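PDB 5BZA: beta-N-acetylhexosaminidase from Thermotoga neapolitana, which probably hydrolyses terminal non-reducing N-acetyl-D-hexosamine residues in N-acetyl-beta-D-hexosaminides, as a family 3 glycoside hydrolase. Local coordinates for residues 5-19 with 271-285. Numbering follows the deposited sequence.
Sequences LGKLFFCGFDDFNEE and NMILLDNFRDLPVYY
Phe-9, Phe-10 and Cys-11 pair in parallel with Ile-273, Leu-274 and Leu-275. Ile-273 N donates to Leu-8 O, Phe-10 N to Ile-273 O, Leu-275 N to Phe-10 O (2.8 Å) and Gly-12 N to Leu-275 O; a weak bond from Phe-278 N to Gly-12 O follows. On the helix side of the sheet, the Phe-9 ring takes Leu-281 CD1 over one face, 3.9 Å from its centroid, while Tyr-285 CD1 lies 3.6 Å from Phe-9 CE2. Were Phe-9 cut back to an alanine, a gap would probably open between strand and helix, and Leu-281 and Tyr-285 would lose the ring they pack on. Cys-11 SG also meets Leu-281 CD2. On the other side, Met-272 SD makes an oblique Met-aromatic contact with Phe-10. Farther along, Phe-278 CB sits over the Phe-13 ring, the two rings near parallel but slid apart. Arg-279, its chain extended from CG to NE (chi2 176°, chi3 171°), carries NE to Glu-19 OE1 in a 2.8 Å salt bridge, and Phe-278 CZ sits over the centre of one guanidinium face; a water links Arg-279 NH2 to Asp-15 OD2, whose carboxylate also salt-bridges Arg-376. These first and last strands belong to the parallel TIM-type barrel: strand 31-34 flanks 9-13, and helices 18-27 and 281-293 pack outside.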
# COMPACT_ATOMS: atom_id res chain seq x y z
N LEU B 5 -12.18 14.30 29.60
CA LEU B 5 -13.19 13.24 29.46
C LEU B 5 -13.17 12.66 28.06
O LEU B 5 -13.71 11.54 27.84
CB LEU B 5 -14.59 13.78 29.78
CG LEU B 5 -14.69 14.06 31.27
CD1 LEU B 5 -16.06 14.57 31.62
CD2 LEU B 5 -14.40 12.74 31.98
N GLY B 6 -12.50 13.38 27.16
CA GLY B 6 -12.35 12.96 25.79
C GLY B 6 -11.49 11.72 25.74
O GLY B 6 -11.57 10.93 24.81
N LYS B 7 -10.69 11.52 26.77
CA LYS B 7 -9.89 10.30 26.82
C LYS B 7 -10.77 9.04 26.90
O LYS B 7 -10.33 7.95 26.58
CB LYS B 7 -8.89 10.38 27.96
CG LYS B 7 -7.85 11.45 27.62
CD LYS B 7 -6.69 11.56 28.57
CE LYS B 7 -5.76 12.66 28.07
NZ LYS B 7 -4.59 12.90 28.94
N LEU B 8 -12.03 9.21 27.27
CA LEU B 8 -12.87 8.03 27.37
C LEU B 8 -13.61 7.77 26.05
O LEU B 8 -14.56 6.98 26.02
CB LEU B 8 -13.89 8.18 28.52
CG LEU B 8 -13.43 7.65 29.89
CD1 LEU B 8 -12.16 8.34 30.31
CD2 LEU B 8 -14.52 7.76 30.98
N PHE B 9 -13.15 8.38 24.97
CA PHE B 9 -13.82 8.19 23.68
C PHE B 9 -12.88 7.83 22.55
O PHE B 9 -11.78 8.39 22.44
CB PHE B 9 -14.61 9.43 23.29
CG PHE B 9 -15.79 9.64 24.19
CD1 PHE B 9 -16.94 8.87 24.03
CD2 PHE B 9 -15.74 10.58 25.22
CE1 PHE B 9 -18.00 9.05 24.86
CE2 PHE B 9 -16.83 10.76 26.06
CZ PHE B 9 -17.95 10.00 25.88
N PHE B 10 -13.36 6.92 21.71
CA PHE B 10 -12.66 6.44 20.55
C PHE B 10 -13.62 6.67 19.39
O PHE B 10 -14.69 6.06 19.37
CB PHE B 10 -12.32 4.94 20.67
CG PHE B 10 -11.00 4.57 20.00
CD1 PHE B 10 -10.83 4.78 18.62
CD2 PHE B 10 -9.96 4.00 20.74
CE1 PHE B 10 -9.62 4.43 17.98
CE2 PHE B 10 -8.74 3.66 20.11
CZ PHE B 10 -8.57 3.88 18.72
N CYS B 11 -13.27 7.54 18.44
CA CYS B 11 -14.24 7.91 17.37
C CYS B 11 -13.86 7.49 15.96
O CYS B 11 -12.74 7.72 15.52
CB CYS B 11 -14.50 9.43 17.33
SG CYS B 11 -15.02 10.24 18.89
N GLY B 12 -14.84 6.97 15.24
CA GLY B 12 -14.70 6.60 13.85
C GLY B 12 -14.92 7.81 12.95
O GLY B 12 -15.77 8.68 13.24
N PHE B 13 -14.09 7.90 11.90
CA PHE B 13 -14.13 8.99 10.93
C PHE B 13 -14.27 8.44 9.55
O PHE B 13 -13.38 7.74 9.05
CB PHE B 13 -12.90 9.84 11.02
CG PHE B 13 -12.79 10.60 12.28
CD1 PHE B 13 -12.27 10.01 13.43
CD2 PHE B 13 -13.16 11.93 12.33
CE1 PHE B 13 -12.13 10.72 14.58
CE2 PHE B 13 -13.02 12.64 13.49
CZ PHE B 13 -12.50 12.03 14.60
N ASP B 14 -15.40 8.76 8.94
CA ASP B 14 -15.76 8.30 7.62
C ASP B 14 -15.56 9.47 6.64
O ASP B 14 -15.81 9.36 5.44
CB ASP B 14 -17.21 7.80 7.65
CG ASP B 14 -17.53 6.85 6.53
OD1 ASP B 14 -16.70 5.93 6.27
OD2 ASP B 14 -18.64 6.97 5.97
N ASP B 15 -15.13 10.58 7.21
CA ASP B 15 -14.85 11.78 6.46
C ASP B 15 -13.88 12.64 7.29
O ASP B 15 -13.76 12.46 8.51
CB ASP B 15 -16.16 12.53 6.11
CG ASP B 15 -15.96 13.59 4.99
OD1 ASP B 15 -14.85 13.61 4.44
OD2 ASP B 15 -16.90 14.33 4.61
N PHE B 16 -13.15 13.54 6.63
CA PHE B 16 -12.28 14.49 7.31
C PHE B 16 -12.57 15.88 6.76
O PHE B 16 -12.56 16.08 5.55
CB PHE B 16 -10.80 14.12 7.15
CG PHE B 16 -9.87 15.16 7.72
CD1 PHE B 16 -9.84 15.40 9.09
CD2 PHE B 16 -9.05 15.92 6.88
CE1 PHE B 16 -8.98 16.38 9.62
CE2 PHE B 16 -8.20 16.88 7.39
CZ PHE B 16 -8.16 17.12 8.76
N ASN B 17 -12.89 16.82 7.63
CA ASN B 17 -13.44 18.08 7.16
C ASN B 17 -13.45 19.04 8.32
O ASN B 17 -12.88 18.74 9.37
CB ASN B 17 -14.84 17.88 6.55
CG ASN B 17 -15.78 17.10 7.50
OD1 ASN B 17 -15.78 17.32 8.72
ND2 ASN B 17 -16.61 16.25 6.92
N GLU B 18 -14.05 20.21 8.14
CA GLU B 18 -13.92 21.25 9.18
C GLU B 18 -14.74 20.78 10.40
O GLU B 18 -14.31 21.00 11.53
CB GLU B 18 -14.36 22.64 8.67
CG GLU B 18 -13.93 23.92 9.47
CD GLU B 18 -12.37 24.20 9.48
OE1 GLU B 18 -11.58 23.30 9.09
OE2 GLU B 18 -11.92 25.35 9.78
N GLU B 19 -15.86 20.08 10.19
CA GLU B 19 -16.62 19.57 11.34
C GLU B 19 -15.74 18.60 12.16
O GLU B 19 -15.64 18.72 13.39
CB GLU B 19 -17.92 18.87 10.91
CG GLU B 19 -18.78 18.40 12.10
CD GLU B 19 -20.12 17.77 11.68
OE1 GLU B 19 -20.27 17.40 10.50
OE2 GLU B 19 -21.03 17.63 12.55
N ASN B 271 -13.26 1.19 29.72
CA ASN B 271 -12.45 2.39 29.69
C ASN B 271 -12.77 3.32 28.52
O ASN B 271 -12.92 4.52 28.71
CB ASN B 271 -10.98 2.04 29.61
CG ASN B 271 -10.52 1.17 30.73
OD1 ASN B 271 -9.82 0.17 30.49
ND2 ASN B 271 -10.85 1.55 31.97
N MET B 272 -12.82 2.80 27.30
CA MET B 272 -13.07 3.69 26.18
C MET B 272 -14.31 3.32 25.44
O MET B 272 -14.46 2.19 24.98
CB MET B 272 -11.90 3.71 25.19
CG MET B 272 -10.65 4.34 25.72
SD MET B 272 -9.37 4.64 24.46
CE MET B 272 -9.92 6.22 23.80
N ILE B 273 -15.16 4.32 25.26
CA ILE B 273 -16.37 4.15 24.46
C ILE B 273 -16.08 4.36 22.96
O ILE B 273 -15.65 5.44 22.58
CB ILE B 273 -17.44 5.10 24.94
CG1 ILE B 273 -17.79 4.67 26.37
CG2 ILE B 273 -18.60 5.06 23.98
CD1 ILE B 273 -18.64 5.63 27.16
N LEU B 274 -16.31 3.33 22.14
CA LEU B 274 -16.10 3.43 20.70
C LEU B 274 -17.39 3.92 20.01
O LEU B 274 -18.47 3.35 20.21
CB LEU B 274 -15.64 2.08 20.14
CG LEU B 274 -15.38 1.99 18.63
CD1 LEU B 274 -14.06 2.74 18.27
CD2 LEU B 274 -15.33 0.59 18.09
N LEU B 275 -17.30 5.06 19.31
CA LEU B 275 -18.38 5.57 18.43
C LEU B 275 -18.04 5.36 16.99
O LEU B 275 -16.93 5.71 16.60
CB LEU B 275 -18.61 7.06 18.64
CG LEU B 275 -18.89 7.38 20.10
CD1 LEU B 275 -19.01 8.86 20.27
CD2 LEU B 275 -20.19 6.61 20.52
N ASP B 276 -18.97 4.89 16.18
CA ASP B 276 -18.61 4.64 14.80
C ASP B 276 -18.81 5.91 13.96
O ASP B 276 -18.63 5.87 12.74
CB ASP B 276 -19.37 3.44 14.20
CG ASP B 276 -20.84 3.69 14.06
OD1 ASP B 276 -21.32 4.70 14.59
OD2 ASP B 276 -21.54 2.84 13.46
N ASN B 277 -19.13 7.01 14.63
CA ASN B 277 -19.39 8.29 14.00
C ASN B 277 -18.98 9.46 14.90
O ASN B 277 -19.59 9.68 15.94
CB ASN B 277 -20.86 8.43 13.64
CG ASN B 277 -21.14 9.62 12.75
OD1 ASN B 277 -20.33 10.58 12.65
ND2 ASN B 277 -22.30 9.59 12.08
N PHE B 278 -17.97 10.23 14.48
CA PHE B 278 -17.45 11.33 15.31
C PHE B 278 -18.53 12.35 15.59
O PHE B 278 -18.51 13.04 16.60
CB PHE B 278 -16.24 12.00 14.64
CG PHE B 278 -16.59 12.77 13.38
CD1 PHE B 278 -16.67 12.11 12.14
CD2 PHE B 278 -16.86 14.15 13.42
CE1 PHE B 278 -16.99 12.81 10.97
CE2 PHE B 278 -17.17 14.85 12.26
CZ PHE B 278 -17.25 14.18 11.03
N ARG B 279 -19.48 12.45 14.67
CA ARG B 279 -20.58 13.36 14.86
C ARG B 279 -21.43 12.97 16.08
O ARG B 279 -22.14 13.81 16.61
CB ARG B 279 -21.44 13.45 13.58
CG ARG B 279 -20.67 14.01 12.36
CD ARG B 279 -21.52 14.01 11.09
NE ARG B 279 -20.86 14.74 9.99
CZ ARG B 279 -20.27 14.17 8.93
NH1 ARG B 279 -20.35 12.84 8.76
NH2 ARG B 279 -19.67 14.94 8.01
N ASP B 280 -21.38 11.71 16.54
CA ASP B 280 -22.09 11.35 17.79
C ASP B 280 -21.35 11.76 19.05
O ASP B 280 -21.88 11.59 20.15
CB ASP B 280 -22.33 9.85 17.87
CG ASP B 280 -23.30 9.38 16.86
OD1 ASP B 280 -24.28 10.12 16.59
OD2 ASP B 280 -23.07 8.31 16.30
N LEU B 281 -20.12 12.25 18.92
CA LEU B 281 -19.33 12.49 20.12
C LEU B 281 -20.00 13.47 21.11
O LEU B 281 -20.04 13.19 22.29
CB LEU B 281 -17.93 12.97 19.76
CG LEU B 281 -17.01 13.25 20.95
CD1 LEU B 281 -16.97 12.05 21.88
CD2 LEU B 281 -15.61 13.58 20.46
N PRO B 282 -20.56 14.60 20.62
CA PRO B 282 -21.16 15.49 21.62
C PRO B 282 -22.29 14.83 22.47
O PRO B 282 -22.23 14.93 23.71
CB PRO B 282 -21.70 16.65 20.78
CG PRO B 282 -20.81 16.68 19.59
CD PRO B 282 -20.53 15.22 19.28
N VAL B 283 -23.29 14.20 21.86
CA VAL B 283 -24.34 13.54 22.66
C VAL B 283 -23.74 12.64 23.73
O VAL B 283 -23.87 12.92 24.93
CB VAL B 283 -25.30 12.73 21.81
CG1 VAL B 283 -26.30 12.08 22.71
CG2 VAL B 283 -26.01 13.66 20.85
N TYR B 284 -23.04 11.60 23.30
CA TYR B 284 -22.40 10.71 24.25
C TYR B 284 -21.56 11.47 25.25
O TYR B 284 -21.65 11.21 26.46
CB TYR B 284 -21.56 9.69 23.51
CG TYR B 284 -22.39 8.66 22.84
CD1 TYR B 284 -23.03 8.94 21.65
CD2 TYR B 284 -22.56 7.39 23.41
CE1 TYR B 284 -23.80 8.00 21.00
CE2 TYR B 284 -23.32 6.43 22.77
CZ TYR B 284 -23.95 6.75 21.57
OH TYR B 284 -24.73 5.82 20.91
N TYR B 285 -20.80 12.44 24.76
CA TYR B 285 -19.89 13.18 25.63
C TYR B 285 -20.71 13.85 26.73
O TYR B 285 -20.38 13.77 27.94
CB TYR B 285 -19.07 14.23 24.84
CG TYR B 285 -17.99 14.91 25.64
CD1 TYR B 285 -16.72 14.36 25.69
CD2 TYR B 285 -18.24 16.08 26.36
CE1 TYR B 285 -15.71 14.96 26.43
CE2 TYR B 285 -17.24 16.68 27.11
CZ TYR B 285 -15.97 16.12 27.12
OH TYR B 285 -14.96 16.69 27.84
O HOH W 1 -19.32 13.27 5.88